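Local coordinates for protein beta-d-glucoside glucohydrolase (Hypocrea jecorina, PDB 3ZZ1) that probably hydrolyses terminal, non-reducing beta-D-glucosyl residues to release beta-D-glucose, as a family 3 glycoside hydrolase in cellulose degradation, at residues A[55-60]-A[106-111]; A[173-178]-A[206-211]; A[322-327]-A[507-512]; A[464-469]-A[489-494]; A[587-592]-A[708-713]. All blocks are in the same frame, centred on the assembly; numbering follows the deposited sequence.

Interaction 1: residues A[55-60]-A[106-111]; sequences PSLCLQ and IHVILG
The His-107 side chain turns back beside its own backbone N (chi1 -53°), which brings the imidazole up to Cys-58. Leu-57 swings its CG to the side opposite the backbone N (chi1 -164°), and its CD1 comes to 3.7 Å from His-107 CB. The N-H of Cys-58 bonds to His-107 ND1 at 3.0 Å and lies in the ring plane, so ND1 is an acceptor here. Pro-55 CG comes in obliquely, 3.8 Å from His-107 CE1. Tyr-306 also meets this ring. With an alanine in place of His-107, the N-H of Cys-58 would probably lose its acceptor and a gap would open beside Pro-55.

Beyond the histidine the two segments pair as parallel strands, 58-60 beside 108-109. Helix 87-103 lies in the connection, which makes a beta-alpha-beta crossover in the TIM-barrel-like N-terminal domain. Val-108 N bonds to Cys-58 O at 3.0 Å. Gln-60 N then bonds to Val-108 O at 2.9 Å, and Leu-110 N bonds to Gln-60 O. A weak bond also runs from His-107 N to Cys-58 O.

Leu-59 and Val-108 lie side by side, with Leu-59 CG 3.8 Å from Val-108 CB. Met-234 and Tyr-232 of strand 232-235 pack against this face. On the other face Ile-106 CG2 touches Gln-60 CB at 3.6 Å. Cys-58 SG, in a disulfide with Cys-42, rests 3.8 Å from Ile-106 CG1.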
# COMPACT_ATOMS: atom_id res chain seq x y z
N PRO A 55 23.34 -11.86 -15.21
CA PRO A 55 23.93 -12.08 -13.90
C PRO A 55 23.04 -12.99 -13.06
O PRO A 55 21.94 -13.35 -13.50
CB PRO A 55 23.95 -10.68 -13.29
CG PRO A 55 22.74 -10.02 -13.87
CD PRO A 55 22.63 -10.56 -15.28
N SER A 56 23.52 -13.38 -11.89
CA SER A 56 22.64 -13.98 -10.90
C SER A 56 21.68 -12.87 -10.50
O SER A 56 22.11 -11.87 -9.91
CB SER A 56 23.44 -14.46 -9.69
OG SER A 56 22.59 -14.82 -8.62
N LEU A 57 20.41 -13.02 -10.86
CA LEU A 57 19.40 -12.00 -10.56
C LEU A 57 19.27 -11.83 -9.05
O LEU A 57 19.15 -12.82 -8.33
CB LEU A 57 18.05 -12.35 -11.19
CG LEU A 57 17.03 -11.21 -11.30
CD1 LEU A 57 17.37 -10.25 -12.44
CD2 LEU A 57 15.63 -11.76 -11.47
N CYS A 58 19.33 -10.59 -8.58
CA CYS A 58 19.32 -10.31 -7.15
C CYS A 58 17.99 -9.69 -6.75
O CYS A 58 17.64 -8.59 -7.19
CB CYS A 58 20.50 -9.42 -6.77
SG CYS A 58 20.41 -8.72 -5.10
N LEU A 59 17.25 -10.42 -5.91
CA LEU A 59 15.93 -10.00 -5.46
C LEU A 59 15.96 -9.65 -3.98
O LEU A 59 16.48 -10.42 -3.18
CB LEU A 59 14.89 -11.09 -5.72
CG LEU A 59 14.70 -11.54 -7.18
CD1 LEU A 59 15.59 -12.73 -7.53
CD2 LEU A 59 13.25 -11.88 -7.42
N GLN A 60 15.41 -8.49 -3.63
CA GLN A 60 15.43 -8.01 -2.25
C GLN A 60 14.11 -7.38 -1.85
O GLN A 60 13.45 -6.71 -2.65
CB GLN A 60 16.55 -6.99 -2.06
CG GLN A 60 17.02 -6.80 -0.61
CD GLN A 60 18.12 -7.77 -0.20
OE1 GLN A 60 18.68 -7.67 0.89
NE2 GLN A 60 18.44 -8.71 -1.08
N ILE A 106 20.89 -4.25 -6.43
CA ILE A 106 19.77 -5.17 -6.45
C ILE A 106 18.97 -4.94 -7.73
O ILE A 106 18.69 -3.79 -8.08
CB ILE A 106 18.85 -4.95 -5.23
CG1 ILE A 106 19.63 -5.18 -3.93
CG2 ILE A 106 17.61 -5.84 -5.30
CD1 ILE A 106 19.13 -4.38 -2.74
N HIS A 107 18.61 -6.02 -8.41
CA HIS A 107 17.84 -5.93 -9.65
C HIS A 107 16.33 -5.84 -9.42
O HIS A 107 15.62 -5.13 -10.14
CB HIS A 107 18.15 -7.11 -10.57
CG HIS A 107 19.61 -7.31 -10.83
ND1 HIS A 107 20.32 -8.38 -10.31
CD2 HIS A 107 20.50 -6.58 -11.54
CE1 HIS A 107 21.58 -8.29 -10.70
NE2 HIS A 107 21.71 -7.21 -11.44
N VAL A 108 15.83 -6.57 -8.42
CA VAL A 108 14.39 -6.67 -8.20
C VAL A 108 14.04 -6.28 -6.77
O VAL A 108 14.58 -6.84 -5.81
CB VAL A 108 13.83 -8.10 -8.50
CG1 VAL A 108 12.33 -8.06 -8.62
CG2 VAL A 108 14.43 -8.67 -9.78
N ILE A 109 13.14 -5.31 -6.63
CA ILE A 109 12.59 -4.94 -5.33
C ILE A 109 11.20 -5.56 -5.16
O ILE A 109 10.35 -5.47 -6.06
CB ILE A 109 12.56 -3.39 -5.11
CG1 ILE A 109 12.28 -3.05 -3.64
CG2 ILE A 109 11.57 -2.70 -6.04
CD1 ILE A 109 13.41 -3.42 -2.68
N LEU A 110 10.99 -6.21 -4.02
CA LEU A 110 9.79 -7.01 -3.80
C LEU A 110 8.64 -6.16 -3.24
O LEU A 110 8.32 -6.20 -2.05
CB LEU A 110 10.11 -8.22 -2.91
CG LEU A 110 11.20 -9.15 -3.45
CD1 LEU A 110 11.50 -10.27 -2.47
CD2 LEU A 110 10.84 -9.73 -4.83
N GLY A 111 8.04 -5.39 -4.15
CA GLY A 111 6.97 -4.44 -3.84
C GLY A 111 6.73 -3.61 -5.09
O GLY A 111 7.50 -3.71 -6.04

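Interaction 2: residues A[173-178]-A[206-211]; sequences SSNPDD and KVNTTW
Lys-206 meets Ser-173 at the root of its side chain: Lys-206 CB lies 3.7 Å from Ser-173 CB. From CG onward the lysine is extended and leads away from Ser-173. Its CE sits over the centre of the Trp-211 ring, 3.3 Å above the plane. At the tip, Lys-206 NZ goes on past the ring centre toward the rim, 3.9 Å from Trp-211 CH2. The indole is held in turn by a stack with His-241 and by a bond from Trp-211 NE1 to Glu-170 O.

Ser-173 OG is set opposite the backbone N (chi1 -173°). There Ser-173 OG accepts from Thr-209 N at 2.7 Å. Val-207 to Thr-210 form a type I' turn, so this hydroxyl grips the turn from the neighbouring strand. Two backbone bonds continue the pairing. Ser-174 N bonds to Lys-206 O at 2.8 Å, and Asn-208 N bonds to Ser-174 O at 3.1 Å. Asn-208 OD1 approaches Asn-175 CB at 3.5 Å, and a water donates both to Asn-208 OD1 and to Pro-176 O. Asn-208 carries an N-linked glycan in another structure of this protein, but not in this one.

Strand 173-174 runs parallel to 206-207, the first arm of the hairpin that ends in 210-211. On its other side it pairs with strand 548-549. Just past the contact Asp-177 takes the N-cap position of helix 178-194.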
# COMPACT_ATOMS: atom_id res chain seq x y z
N SER A 173 -8.33 -20.94 2.07
CA SER A 173 -8.79 -20.72 0.71
C SER A 173 -9.72 -19.51 0.65
O SER A 173 -10.70 -19.44 1.40
CB SER A 173 -9.48 -21.98 0.17
OG SER A 173 -9.79 -21.85 -1.21
N SER A 174 -9.39 -18.56 -0.22
CA SER A 174 -10.23 -17.39 -0.47
C SER A 174 -11.12 -17.69 -1.66
O SER A 174 -10.62 -17.91 -2.77
CB SER A 174 -9.36 -16.17 -0.77
OG SER A 174 -8.57 -15.80 0.35
N ASN A 175 -12.43 -17.72 -1.44
CA ASN A 175 -13.37 -18.16 -2.49
C ASN A 175 -14.43 -17.13 -2.89
O ASN A 175 -15.63 -17.42 -2.81
CB ASN A 175 -14.07 -19.47 -2.08
CG ASN A 175 -13.12 -20.54 -1.56
OD1 ASN A 175 -11.97 -20.63 -1.99
ND2 ASN A 175 -13.60 -21.36 -0.63
N PRO A 176 -14.02 -15.93 -3.36
CA PRO A 176 -15.05 -14.99 -3.80
C PRO A 176 -15.66 -15.39 -5.14
O PRO A 176 -15.08 -16.21 -5.86
CB PRO A 176 -14.27 -13.68 -3.97
CG PRO A 176 -12.91 -14.12 -4.34
CD PRO A 176 -12.66 -15.38 -3.55
N ASP A 177 -16.81 -14.81 -5.46
CA ASP A 177 -17.39 -14.92 -6.80
C ASP A 177 -16.47 -14.26 -7.83
O ASP A 177 -15.57 -13.48 -7.47
CB ASP A 177 -18.79 -14.29 -6.85
CG ASP A 177 -18.77 -12.80 -6.54
OD1 ASP A 177 -18.77 -12.43 -5.36
OD2 ASP A 177 -18.74 -12.00 -7.49
N ASP A 178 -16.71 -14.57 -9.10
CA ASP A 178 -15.86 -14.08 -10.19
C ASP A 178 -15.81 -12.55 -10.28
O ASP A 178 -14.72 -11.98 -10.41
CB ASP A 178 -16.30 -14.68 -11.52
CG ASP A 178 -15.42 -14.25 -12.67
OD1 ASP A 178 -14.29 -14.77 -12.79
OD2 ASP A 178 -15.86 -13.39 -13.47
N LYS A 206 -4.75 -20.30 -0.82
CA LYS A 206 -5.50 -20.95 -1.89
C LYS A 206 -6.56 -19.99 -2.41
O LYS A 206 -7.02 -19.09 -1.70
CB LYS A 206 -6.14 -22.24 -1.39
CG LYS A 206 -5.16 -23.35 -1.06
CD LYS A 206 -5.88 -24.62 -0.65
CE LYS A 206 -4.95 -25.81 -0.66
NZ LYS A 206 -5.49 -26.96 0.12
N VAL A 207 -6.92 -20.19 -3.68
CA VAL A 207 -7.98 -19.43 -4.33
C VAL A 207 -8.92 -20.47 -4.93
O VAL A 207 -8.53 -21.21 -5.84
CB VAL A 207 -7.41 -18.50 -5.44
CG1 VAL A 207 -8.53 -17.85 -6.25
CG2 VAL A 207 -6.49 -17.44 -4.85
N ASN A 208 -10.14 -20.55 -4.40
CA ASN A 208 -11.08 -21.61 -4.77
C ASN A 208 -10.49 -23.02 -4.65
O ASN A 208 -10.63 -23.84 -5.56
CB ASN A 208 -11.67 -21.38 -6.17
CG ASN A 208 -12.94 -20.56 -6.14
OD1 ASN A 208 -13.03 -19.56 -5.43
ND2 ASN A 208 -13.92 -20.98 -6.92
N THR A 209 -9.82 -23.27 -3.52
CA THR A 209 -9.17 -24.56 -3.18
C THR A 209 -7.82 -24.85 -3.85
O THR A 209 -7.18 -25.85 -3.54
CB THR A 209 -10.11 -25.80 -3.35
OG1 THR A 209 -10.24 -26.12 -4.74
CG2 THR A 209 -11.48 -25.57 -2.73
N THR A 210 -7.39 -23.97 -4.77
CA THR A 210 -6.11 -24.13 -5.46
C THR A 210 -5.10 -23.09 -4.99
O THR A 210 -5.37 -21.89 -5.06
CB THR A 210 -6.29 -24.00 -6.99
OG1 THR A 210 -7.30 -24.92 -7.45
CG2 THR A 210 -4.98 -24.29 -7.72
N TRP A 211 -3.93 -23.53 -4.52
CA TRP A 211 -2.87 -22.60 -4.10
C TRP A 211 -2.56 -21.60 -5.21
O TRP A 211 -2.44 -21.97 -6.39
CB TRP A 211 -1.61 -23.35 -3.66
CG TRP A 211 -1.59 -23.71 -2.19
CD1 TRP A 211 -1.54 -22.84 -1.14
CD2 TRP A 211 -1.60 -25.03 -1.62
NE1 TRP A 211 -1.54 -23.54 0.05
CE2 TRP A 211 -1.58 -24.88 -0.22
CE3 TRP A 211 -1.64 -26.32 -2.17
CZ2 TRP A 211 -1.58 -25.98 0.66
CZ3 TRP A 211 -1.64 -27.42 -1.30
CH2 TRP A 211 -1.62 -27.23 0.10
O HOH W 1 -12.11 -17.11 -6.43

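Interaction 3: residues A[322-327]-A[507-512]; sequences NVRAIA and SQESGN
Val-323 CG1 makes the apolar contact: set opposite its backbone N (chi1 -176°), it touches the aliphatic part of two polar side chains. Val-323 CG1 lies 4.0 Å from Gln-508 CG and from Glu-509 CG; the valine side chain crosses both at about a right angle. Ala-327 CB packs more loosely against Glu-509 CB.

The second kind is packing over a flat group. Arg-324 is bent at chi2 (73°). Asn-512 CB lies over one face of its guanidinium, offset toward the rim, 3.4 Å from Arg-324 NE.

The third kind is polar. Arg-324 NH1 and Glu-509 OE1 stay 4.1 Å apart, too far for a salt bridge, although the guanidinium and carboxylate planes are nearly parallel (8°). A water joins them: it accepts from Arg-324 NH1 at 2.9 Å and donates to Glu-509 OE1 at 2.8 Å. Asn-512 ND2 also donates to Glu-509 OE1, at 2.9 Å on the syn side. Glu-509 OE2 is taken by Tyr-391. The direct salt bridge of Arg-324 is made by NE with Asp-516, one turn beyond Asn-512.

The arrangement is a helix packed against the start of another, with Glu-509 at the N-cap position of helix 510-518. Helix 320-329 also touches helix 87-103 of the N-terminal domain. It leads into strand 332-336, an edge strand of the sheet in the second, alpha/beta sandwich domain of family 3 enzymes.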
# COMPACT_ATOMS: atom_id res chain seq x y z
N ASN A 322 11.53 12.98 1.03
CA ASN A 322 10.32 12.27 0.68
C ASN A 322 9.64 11.70 1.92
O ASN A 322 8.42 11.81 2.07
CB ASN A 322 10.59 11.15 -0.33
CG ASN A 322 9.33 10.35 -0.67
OD1 ASN A 322 9.11 9.27 -0.12
ND2 ASN A 322 8.51 10.88 -1.56
N VAL A 323 10.44 11.09 2.81
CA VAL A 323 9.92 10.49 4.04
C VAL A 323 9.30 11.59 4.92
O VAL A 323 8.18 11.44 5.40
CB VAL A 323 11.00 9.70 4.81
CG1 VAL A 323 10.40 9.00 6.02
CG2 VAL A 323 11.65 8.67 3.90
N ARG A 324 10.05 12.68 5.10
CA ARG A 324 9.57 13.87 5.80
C ARG A 324 8.25 14.36 5.21
O ARG A 324 7.28 14.54 5.95
CB ARG A 324 10.63 14.99 5.73
CG ARG A 324 10.22 16.34 6.34
CD ARG A 324 10.19 16.28 7.86
NE ARG A 324 9.95 17.58 8.48
CZ ARG A 324 10.90 18.46 8.80
NH1 ARG A 324 12.18 18.20 8.55
NH2 ARG A 324 10.57 19.61 9.38
N ALA A 325 8.21 14.55 3.90
CA ALA A 325 7.02 15.06 3.22
C ALA A 325 5.81 14.15 3.39
O ALA A 325 4.71 14.63 3.70
CB ALA A 325 7.30 15.30 1.73
N ILE A 326 5.99 12.85 3.21
CA ILE A 326 4.87 11.91 3.30
C ILE A 326 4.43 11.67 4.74
O ILE A 326 3.23 11.65 5.02
CB ILE A 326 5.18 10.58 2.57
CG1 ILE A 326 5.21 10.81 1.05
CG2 ILE A 326 4.13 9.53 2.93
CD1 ILE A 326 5.57 9.58 0.24
N ALA A 327 5.39 11.50 5.64
CA ALA A 327 5.11 11.40 7.08
C ALA A 327 4.31 12.61 7.55
O ALA A 327 3.44 12.49 8.41
CB ALA A 327 6.40 11.29 7.86
N SER A 507 7.64 6.33 9.74
CA SER A 507 9.03 5.87 9.67
C SER A 507 9.99 6.83 10.40
O SER A 507 9.62 7.44 11.42
CB SER A 507 9.46 5.63 8.22
OG SER A 507 10.72 5.02 8.17
N GLN A 508 11.20 6.99 9.86
CA GLN A 508 12.31 7.70 10.53
C GLN A 508 12.07 9.19 10.81
O GLN A 508 12.75 9.77 11.65
CB GLN A 508 13.60 7.52 9.72
CG GLN A 508 13.57 8.17 8.34
CD GLN A 508 14.62 7.61 7.40
OE1 GLN A 508 14.81 6.40 7.31
NE2 GLN A 508 15.28 8.50 6.67
N GLU A 509 11.12 9.80 10.11
CA GLU A 509 10.86 11.24 10.24
C GLU A 509 9.68 11.56 11.17
O GLU A 509 9.17 12.68 11.15
CB GLU A 509 10.66 11.88 8.86
CG GLU A 509 11.96 12.09 8.08
CD GLU A 509 12.88 13.14 8.69
OE1 GLU A 509 12.40 14.16 9.21
OE2 GLU A 509 14.11 12.94 8.65
N SER A 510 9.28 10.58 11.97
CA SER A 510 8.14 10.73 12.89
C SER A 510 8.02 12.11 13.55
O SER A 510 7.04 12.82 13.34
CB SER A 510 8.19 9.64 13.97
OG SER A 510 7.11 9.79 14.87
N GLY A 511 9.03 12.46 14.35
CA GLY A 511 8.98 13.68 15.17
C GLY A 511 8.93 14.98 14.40
O GLY A 511 8.15 15.87 14.74
N ASN A 512 9.76 15.09 13.36
CA ASN A 512 9.79 16.29 12.53
C ASN A 512 8.46 16.54 11.84
O ASN A 512 7.94 17.65 11.87
CB ASN A 512 10.91 16.21 11.49
CG ASN A 512 12.30 16.33 12.10
OD1 ASN A 512 12.48 16.93 13.15
ND2 ASN A 512 13.29 15.75 11.42
O HOH W 2 13.86 16.01 7.68

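Interaction 4: residues A[464-469]-A[489-494]; sequences ALVQAV and EQILAL
The side chains of Gln-467 and Gln-490 cross obliquely, their amide planes 34° apart. Gln-467 NE2 is modelled 2.6 Å from Gln-490 OE1, but the angle is too poor for a hydrogen bond. Two waters do the bonding. One accepts from Gln-467 NE2 at 2.7 Å and donates to Gln-490 O at 2.8 Å. The other donates to Gln-467 OE1 and to Gln-490 OE1, at 2.7 Å each. Gln-467 gets there with CG beside the backbone N (chi1 -71°) and an extended chain. Gln-490 is bent at chi2.

Nearer the sheet the contact is apolar. Val-466 CG1 lies 3.9 Å from Ile-491 CG1 and 3.8 Å from Leu-494 CD1. The valine and isoleucine side chains cross at about a right angle. Leu-494 CD1 also reaches the base of the glutamine, 3.8 Å from Gln-467 CA, and touches Gln-467 CG.

Helix 462-472, strand 476-482 and helix 489-492 follow one another in the chain. The two helices lie next to each other on the same sheet of the C-terminal domain. Val-466 and Ile-491 both rest on Val-478 of strand 476-482, and Ile-491 also meets Ile-435 of strand 430-437.

The chemistry thus falls into two layers. Close aliphatic packing joins the helices next to the sheet. Toward solvent the polar layer rests on two bridging waters rather than on a direct bond between the amides.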
# COMPACT_ATOMS: atom_id res chain seq x y z
N ALA A 464 -6.82 3.67 28.76
CA ALA A 464 -6.73 4.04 30.18
C ALA A 464 -5.69 5.14 30.41
O ALA A 464 -5.82 5.94 31.34
CB ALA A 464 -6.41 2.82 31.03
N LEU A 465 -4.66 5.17 29.57
CA LEU A 465 -3.65 6.22 29.64
C LEU A 465 -4.28 7.58 29.31
O LEU A 465 -4.03 8.56 30.00
CB LEU A 465 -2.45 5.92 28.73
CG LEU A 465 -1.25 6.88 28.78
CD1 LEU A 465 -0.61 6.95 30.17
CD2 LEU A 465 -0.22 6.46 27.74
N VAL A 466 -5.10 7.62 28.25
CA VAL A 466 -5.77 8.85 27.83
C VAL A 466 -6.79 9.29 28.88
O VAL A 466 -6.90 10.48 29.19
CB VAL A 466 -6.42 8.70 26.42
CG1 VAL A 466 -7.22 9.95 26.05
CG2 VAL A 466 -5.35 8.45 25.37
N GLN A 467 -7.53 8.32 29.44
CA GLN A 467 -8.50 8.57 30.51
C GLN A 467 -7.86 9.18 31.77
O GLN A 467 -8.46 10.06 32.40
CB GLN A 467 -9.24 7.28 30.88
CG GLN A 467 -10.22 6.81 29.82
CD GLN A 467 -10.72 5.40 30.07
OE1 GLN A 467 -10.10 4.62 30.80
NE2 GLN A 467 -11.85 5.06 29.45
N ALA A 468 -6.67 8.71 32.13
CA ALA A 468 -5.95 9.22 33.30
C ALA A 468 -5.47 10.66 33.08
O ALA A 468 -5.59 11.51 33.97
CB ALA A 468 -4.79 8.32 33.64
N VAL A 469 -4.93 10.92 31.89
CA VAL A 469 -4.47 12.26 31.52
C VAL A 469 -5.65 13.24 31.48
O VAL A 469 -5.50 14.40 31.90
CB VAL A 469 -3.68 12.24 30.17
CG1 VAL A 469 -3.39 13.66 29.67
CG2 VAL A 469 -2.38 11.47 30.33
N GLU A 489 -13.83 5.66 20.35
CA GLU A 489 -15.03 6.09 21.07
C GLU A 489 -14.83 6.34 22.57
O GLU A 489 -15.47 7.23 23.13
CB GLU A 489 -16.17 5.10 20.85
CG GLU A 489 -16.59 5.01 19.40
CD GLU A 489 -17.02 6.34 18.83
OE1 GLU A 489 -17.93 6.98 19.41
OE2 GLU A 489 -16.44 6.75 17.80
N GLN A 490 -13.97 5.55 23.21
CA GLN A 490 -13.60 5.77 24.61
C GLN A 490 -12.84 7.08 24.79
O GLN A 490 -13.05 7.81 25.76
CB GLN A 490 -12.74 4.63 25.13
CG GLN A 490 -13.51 3.47 25.69
CD GLN A 490 -12.99 3.03 27.03
OE1 GLN A 490 -11.90 3.43 27.45
NE2 GLN A 490 -13.75 2.22 27.73
N ILE A 491 -11.94 7.35 23.85
CA ILE A 491 -11.13 8.56 23.88
C ILE A 491 -11.99 9.79 23.55
O ILE A 491 -11.85 10.84 24.19
CB ILE A 491 -9.92 8.42 22.94
CG1 ILE A 491 -8.89 7.47 23.56
CG2 ILE A 491 -9.29 9.77 22.62
CD1 ILE A 491 -7.86 6.93 22.59
N LEU A 492 -12.90 9.63 22.59
CA LEU A 492 -13.74 10.74 22.13
C LEU A 492 -14.82 11.14 23.12
O LEU A 492 -15.31 12.28 23.09
CB LEU A 492 -14.36 10.43 20.77
CG LEU A 492 -13.37 10.35 19.61
CD1 LEU A 492 -14.01 9.66 18.43
CD2 LEU A 492 -12.85 11.73 19.24
N ALA A 493 -15.19 10.21 24.00
CA ALA A 493 -16.21 10.45 25.02
C ALA A 493 -15.69 11.35 26.15
O ALA A 493 -16.48 11.89 26.93
CB ALA A 493 -16.71 9.13 25.58
N LEU A 494 -14.37 11.50 26.23
CA LEU A 494 -13.74 12.37 27.21
C LEU A 494 -13.74 13.81 26.72
O LEU A 494 -13.08 14.13 25.73
CB LEU A 494 -12.30 11.92 27.49
CG LEU A 494 -12.07 10.52 28.04
CD1 LEU A 494 -10.64 10.07 27.75
CD2 LEU A 494 -12.36 10.46 29.53
O HOH W 3 -13.30 7.16 28.45
O HOH W 4 -10.45 2.30 29.37

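Interaction 5: residues A[587-592]-A[708-713]; sequences LSVLST and STLSVA
Val-589 and Leu-710 form the close part of this contact. Val-589 CG1 is 3.8 Å from Leu-710 CD1, and the two side chains cross at about a right angle. Leu-710 sets CG opposite its backbone N (chi1 -165°), and its CD2 lies 3.5 Å from Ser-591 OG. It also packs on Phe-693 and Ile-695 of the adjacent strand and on Ala-615. A serine in its place would probably strip Val-589 CG1 of its apolar partner and open a gap beside Phe-693. At the other end Leu-587 CD2 rests 3.6 Å from Ser-708 CB.

The looser, wetter side is bridged by water. One water donates to Leu-587 O at 2.8 Å and bonds to Ser-708 OG at 2.6 Å. Another donates to Ser-711 O at 2.7 Å and to it Ser-591 OG gives its proton. Ser-591 OG also bonds to Ala-593 N.

The strand segments 587-591 and 708-712 run almost parallel (6°), with axes 7.5 Å apart. They are edge strands of two different sheets, an arrangement consistent with the beta sandwich of the fibronectin type III-like domain. The sheets therefore meet here through side chains and shared water, with a few aliphatic groups closing the border between them.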
# COMPACT_ATOMS: atom_id res chain seq x y z
N LEU A 587 -19.08 22.68 -10.95
CA LEU A 587 -18.91 21.29 -11.38
C LEU A 587 -19.29 21.13 -12.85
O LEU A 587 -20.41 21.44 -13.25
CB LEU A 587 -19.73 20.34 -10.50
CG LEU A 587 -19.76 18.84 -10.81
CD1 LEU A 587 -18.37 18.25 -10.94
CD2 LEU A 587 -20.51 18.12 -9.71
N SER A 588 -18.33 20.66 -13.66
CA SER A 588 -18.58 20.36 -15.06
C SER A 588 -18.18 18.93 -15.41
O SER A 588 -17.22 18.40 -14.85
CB SER A 588 -17.84 21.35 -15.96
OG SER A 588 -16.48 20.98 -16.08
N VAL A 589 -18.91 18.33 -16.34
CA VAL A 589 -18.67 16.95 -16.77
C VAL A 589 -18.59 16.94 -18.30
O VAL A 589 -19.56 17.28 -18.97
CB VAL A 589 -19.80 15.99 -16.29
CG1 VAL A 589 -19.63 14.59 -16.89
CG2 VAL A 589 -19.86 15.92 -14.77
N LEU A 590 -17.43 16.56 -18.83
CA LEU A 590 -17.23 16.42 -20.27
C LEU A 590 -17.05 14.94 -20.56
O LEU A 590 -16.19 14.29 -19.96
CB LEU A 590 -16.00 17.20 -20.72
CG LEU A 590 -15.72 17.40 -22.22
CD1 LEU A 590 -14.91 18.67 -22.45
CD2 LEU A 590 -15.00 16.20 -22.84
N SER A 591 -17.84 14.41 -21.49
CA SER A 591 -17.88 12.97 -21.72
C SER A 591 -18.20 12.58 -23.15
O SER A 591 -19.09 13.15 -23.78
CB SER A 591 -18.89 12.32 -20.77
OG SER A 591 -18.89 10.91 -20.93
N THR A 592 -17.46 11.60 -23.65
CA THR A 592 -17.74 10.97 -24.95
C THR A 592 -17.91 9.46 -24.77
O THR A 592 -17.94 8.70 -25.74
CB THR A 592 -16.62 11.26 -25.97
OG1 THR A 592 -15.36 10.84 -25.44
CG2 THR A 592 -16.56 12.75 -26.31
N SER A 708 -23.43 16.05 -9.96
CA SER A 708 -23.84 16.18 -11.35
C SER A 708 -24.18 14.79 -11.88
O SER A 708 -24.39 13.85 -11.10
CB SER A 708 -22.73 16.83 -12.17
OG SER A 708 -23.20 17.26 -13.45
N THR A 709 -24.24 14.66 -13.20
CA THR A 709 -24.53 13.39 -13.85
C THR A 709 -23.64 13.19 -15.06
O THR A 709 -23.21 14.15 -15.71
CB THR A 709 -26.01 13.30 -14.31
OG1 THR A 709 -26.33 14.44 -15.10
CG2 THR A 709 -26.97 13.21 -13.12
N LEU A 710 -23.34 11.93 -15.35
CA LEU A 710 -22.66 11.56 -16.58
C LEU A 710 -23.59 10.60 -17.32
O LEU A 710 -24.01 9.58 -16.77
CB LEU A 710 -21.30 10.92 -16.28
CG LEU A 710 -20.31 10.79 -17.45
CD1 LEU A 710 -18.88 10.89 -16.93
CD2 LEU A 710 -20.52 9.51 -18.23
N SER A 711 -23.92 10.95 -18.56
CA SER A 711 -24.91 10.23 -19.32
C SER A 711 -24.28 9.37 -20.41
O SER A 711 -23.56 9.88 -21.27
CB SER A 711 -25.90 11.23 -19.93
OG SER A 711 -26.84 10.58 -20.76
N VAL A 712 -24.55 8.07 -20.36
CA VAL A 712 -24.08 7.12 -21.38
C VAL A 712 -25.29 6.55 -22.13
O VAL A 712 -26.17 5.93 -21.53
CB VAL A 712 -23.25 5.97 -20.74
CG1 VAL A 712 -22.77 4.99 -21.80
CG2 VAL A 712 -22.07 6.54 -19.97
N ALA A 713 -25.34 6.78 -23.44
CA ALA A 713 -26.49 6.37 -24.27
C ALA A 713 -26.65 4.85 -24.36
O ALA A 713 -25.67 4.11 -24.33
CB ALA A 713 -26.38 6.97 -25.67
O HOH W 5 -22.67 19.79 -13.53
O HOH W 6 -21.05 9.84 -22.21

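In the fold
Interactions 1 and 3 are buried, interactions 2 and 4 partly so, and interaction 5 lies at the surface. Interactions 1 and 2 both pair parallel strands of the N-terminal domain, but in separate sheets, with centres about 29 Å apart. Backbone bonds dominate them. In interactions 3 and 4 helices pack through side chains, and water joins their polar groups. Interaction 4 is nested in the chain loop closed by interaction 3. Interaction 5 is also between strands, yet it joins two sheets and lacks direct backbone bonds. Interactions 1 and 3 do not touch, but both pack against helix 87-103, which ties them together.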